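Local coordinates for protein oxidoreductase, zinc-binding dehydrogenase family (Myxococcus xanthus, PDB 5K1S) that is a zinc-binding medium-chain reductase involved in an alternative route of de novo isovaleryl coenzyme A biosynthesis, at residues R176-V181 against E302-Y307. Sequence-based numbering, arbitrary orientation.
Sequences RTRGKV and EILGAY
Arg-178, on helix 165-178, comes closest to the 302-307 backbone at Ala-306, with 6.5 Å between their CA atoms, where the chain has just left strand 302-305. The arginine carries nearly the whole contact. Its chain does not run out straight: chi2 (-73°) and chi3 (-65°) both bend it, and these bends bring the guanidinium alongside the strand, with Gly-305 N at its edge, in plane. There NE lies 2.8 Å from Gly-305 O and NH2 lies 3.1 Å from the same oxygen. Both hydrogen bonds are weak because both are bent, to 129° at NE and a little further at NH2. The carbonyl meets the guanidinium obliquely. Nearer the backbone, CG meets the methyl of Ala-306 at 3.9 Å, and NH2 passes Leu-304 CB at 3.9 Å. Leu-304 also reaches back to the arginine's own backbone, its CD1 3.7 Å from Arg-178 O. Replacing Arg-178 by alanine would remove both N-H donors, and is likely to leave Gly-305 O without this grip and to strip the Ala-306 methyl of part of its packing.

Strand 302-305 is one of the two edge strands of the chain's parallel Rossmann-type sheet, and it pairs antiparallel with a strand of the second subunit, so the arginine sits at a subunit interface. Glu-300 of that subunit makes a long, weak ion pair with Arg-178 NE, and Glu-302 of this chain makes another with Arg-178 of the second subunit. The chemistry is thus a charged group tied to a neutral carbonyl by two bent bonds, with the Glu-300 carboxylate of the second subunit probably balancing part of a charge that also has Arg-119 close by.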
ATOM      1  N   ARG A 176       0.918 -10.986   9.620  1.00 64.69           N
ATOM      2  CA  ARG A 176       1.575 -12.075   8.904  1.00 65.51           C
ATOM      3  C   ARG A 176       1.254 -12.078   7.414  1.00 64.20           C
ATOM      4  O   ARG A 176       2.140 -11.867   6.581  1.00 65.25           O
ATOM      5  CB  ARG A 176       1.170 -13.417   9.519  1.00 65.43           C
ATOM      6  CG  ARG A 176       1.768 -13.671  10.872  1.00 67.37           C
ATOM      7  CD  ARG A 176       1.477 -15.084  11.301  1.00 67.57           C
ATOM      8  NE  ARG A 176       2.059 -15.392  12.601  1.00 69.75           N
ATOM      9  CZ  ARG A 176       1.843 -16.525  13.262  1.00 70.34           C
ATOM     10  NH1 ARG A 176       1.052 -17.458  12.744  1.00 68.89           N
ATOM     11  NH2 ARG A 176       2.414 -16.724  14.441  1.00 72.48           N
ATOM     12  N   THR A 177      -0.008 -12.331   7.065  1.00 57.39           N
ATOM     13  CA  THR A 177      -0.373 -12.519   5.667  1.00 56.42           C
ATOM     14  C   THR A 177       0.009 -11.301   4.834  1.00 56.60           C
ATOM     15  O   THR A 177       0.654 -11.425   3.786  1.00 57.41           O
ATOM     16  CB  THR A 177      -1.873 -12.801   5.554  1.00 54.24           C
ATOM     17  OG1 THR A 177      -2.301 -13.585   6.676  1.00 53.95           O
ATOM     18  CG2 THR A 177      -2.174 -13.553   4.274  1.00 53.83           C
ATOM     19  N   ARG A 178      -0.374 -10.110   5.290  1.00 57.77           N
ATOM     20  CA  ARG A 178      -0.104  -8.880   4.557  1.00 57.85           C
ATOM     21  C   ARG A 178       1.206  -8.232   4.994  1.00 59.86           C
ATOM     22  O   ARG A 178       2.051  -7.907   4.154  1.00 60.83           O
ATOM     23  CB  ARG A 178      -1.269  -7.904   4.744  1.00 56.13           C
ATOM     24  CG  ARG A 178      -2.599  -8.423   4.214  1.00 54.30           C
ATOM     25  CD  ARG A 178      -2.626  -8.423   2.696  1.00 54.26           C
ATOM     26  NE  ARG A 178      -2.542  -7.070   2.159  1.00 54.22           N
ATOM     27  CZ  ARG A 178      -2.306  -6.779   0.885  1.00 54.41           C
ATOM     28  NH1 ARG A 178      -2.121  -7.749  -0.001  1.00 54.81           N
ATOM     29  NH2 ARG A 178      -2.250  -5.514   0.496  1.00 54.00           N
ATOM     30  N   GLY A 179       1.390  -8.040   6.301  1.00 57.99           N
ATOM     31  CA  GLY A 179       2.587  -7.367   6.778  1.00 60.11           C
ATOM     32  C   GLY A 179       3.848  -8.185   6.572  1.00 62.16           C
ATOM     33  O   GLY A 179       4.910  -7.636   6.268  1.00 63.71           O
ATOM     34  N   LYS A 180       3.752  -9.505   6.737  1.00 70.74           N
ATOM     35  CA  LYS A 180       4.905 -10.396   6.596  1.00 72.65           C
ATOM     36  C   LYS A 180       6.032  -9.974   7.537  1.00 75.05           C
ATOM     37  O   LYS A 180       7.202  -9.903   7.156  1.00 76.70           O
ATOM     38  CB  LYS A 180       5.390 -10.437   5.145  1.00 72.64           C
ATOM     39  CG  LYS A 180       4.321 -10.840   4.144  1.00 70.57           C
ATOM     40  CD  LYS A 180       4.839 -10.737   2.721  1.00 70.78           C
ATOM     41  CE  LYS A 180       3.717 -10.883   1.707  1.00 68.91           C
ATOM     42  NZ  LYS A 180       4.197 -10.671   0.313  1.00 69.25           N
ATOM     43  N   VAL A 181       5.664  -9.690   8.789  1.00 64.37           N
ATOM     44  CA  VAL A 181       6.646  -9.265   9.777  1.00 66.75           C
ATOM     45  C   VAL A 181       7.644 -10.387  10.012  1.00 68.65           C
ATOM     46  O   VAL A 181       7.265 -11.543  10.244  1.00 68.30           O
ATOM     47  CB  VAL A 181       5.947  -8.856  11.081  1.00 66.61           C
ATOM     48  CG1 VAL A 181       6.971  -8.436  12.131  1.00 69.25           C
ATOM     49  CG2 VAL A 181       4.959  -7.728  10.821  1.00 64.65           C
ATOM     50  N   GLU A 302       5.837   1.638   1.448  1.00 67.46           N
ATOM     51  CA  GLU A 302       4.719   0.826   0.986  1.00 65.29           C
ATOM     52  C   GLU A 302       3.556   0.991   1.951  1.00 63.95           C
ATOM     53  O   GLU A 302       3.737   0.902   3.170  1.00 65.84           O
ATOM     54  CB  GLU A 302       5.120  -0.648   0.880  1.00 67.18           C
ATOM     55  CG  GLU A 302       6.379  -0.885   0.064  1.00 68.96           C
ATOM     56  CD  GLU A 302       6.659  -2.359  -0.162  1.00 70.65           C
ATOM     57  OE1 GLU A 302       5.802  -3.191   0.204  1.00 70.43           O
ATOM     58  OE2 GLU A 302       7.738  -2.684  -0.702  1.00 71.80           O
ATOM     59  N   ILE A 303       2.368   1.235   1.409  1.00 61.50           N
ATOM     60  CA  ILE A 303       1.149   1.371   2.200  1.00 59.97           C
ATOM     61  C   ILE A 303       0.218   0.246   1.775  1.00 58.03           C
ATOM     62  O   ILE A 303      -0.369   0.294   0.687  1.00 56.28           O
ATOM     63  CB  ILE A 303       0.490   2.743   2.012  1.00 58.64           C
ATOM     64  CG1 ILE A 303       1.458   3.849   2.445  1.00 60.47           C
ATOM     65  CG2 ILE A 303      -0.806   2.825   2.809  1.00 57.32           C
ATOM     66  CD1 ILE A 303       1.004   5.249   2.085  1.00 59.56           C
ATOM     67  N   LEU A 304       0.081  -0.765   2.629  1.00 67.78           N
ATOM     68  CA  LEU A 304      -0.678  -1.969   2.322  1.00 66.06           C
ATOM     69  C   LEU A 304      -1.979  -1.975   3.110  1.00 64.38           C
ATOM     70  O   LEU A 304      -1.981  -1.706   4.315  1.00 65.54           O
ATOM     71  CB  LEU A 304       0.134  -3.223   2.654  1.00 68.09           C
ATOM     72  CG  LEU A 304       1.568  -3.261   2.123  1.00 70.91           C
ATOM     73  CD1 LEU A 304       2.277  -4.513   2.615  1.00 73.55           C
ATOM     74  CD2 LEU A 304       1.585  -3.193   0.605  1.00 69.39           C
ATOM     75  N   GLY A 305      -3.079  -2.287   2.431  1.00 50.17           N
ATOM     76  CA  GLY A 305      -4.352  -2.464   3.097  1.00 48.90           C
ATOM     77  C   GLY A 305      -4.588  -3.914   3.487  1.00 48.62           C
ATOM     78  O   GLY A 305      -4.162  -4.840   2.802  1.00 48.55           O
ATOM     79  N   ALA A 306      -5.273  -4.098   4.614  1.00 49.10           N
ATOM     80  CA  ALA A 306      -5.629  -5.420   5.115  1.00 49.02           C
ATOM     81  C   ALA A 306      -7.087  -5.402   5.546  1.00 47.84           C
ATOM     82  O   ALA A 306      -7.501  -4.515   6.299  1.00 48.14           O
ATOM     83  CB  ALA A 306      -4.734  -5.832   6.288  1.00 51.58           C
ATOM     84  N   TYR A 307      -7.857  -6.380   5.076  1.00 39.61           N
ATOM     85  CA  TYR A 307      -9.296  -6.400   5.295  1.00 38.84           C
ATOM     86  C   TYR A 307      -9.770  -7.822   5.556  1.00 38.55           C
ATOM     87  O   TYR A 307      -9.318  -8.766   4.904  1.00 38.37           O
ATOM     88  CB  TYR A 307     -10.033  -5.811   4.083  1.00 38.01           C
ATOM     89  CG  TYR A 307     -11.543  -5.801   4.208  1.00 37.37           C
ATOM     90  CD1 TYR A 307     -12.179  -4.962   5.111  1.00 37.64           C
ATOM     91  CD2 TYR A 307     -12.331  -6.619   3.407  1.00 36.62           C
ATOM     92  CE1 TYR A 307     -13.556  -4.947   5.226  1.00 37.12           C
ATOM     93  CE2 TYR A 307     -13.711  -6.610   3.511  1.00 37.88           C
ATOM     94  CZ  TYR A 307     -14.319  -5.771   4.422  1.00 38.07           C
ATOM     95  OH  TYR A 307     -15.694  -5.758   4.529  1.00 39.24           O
TER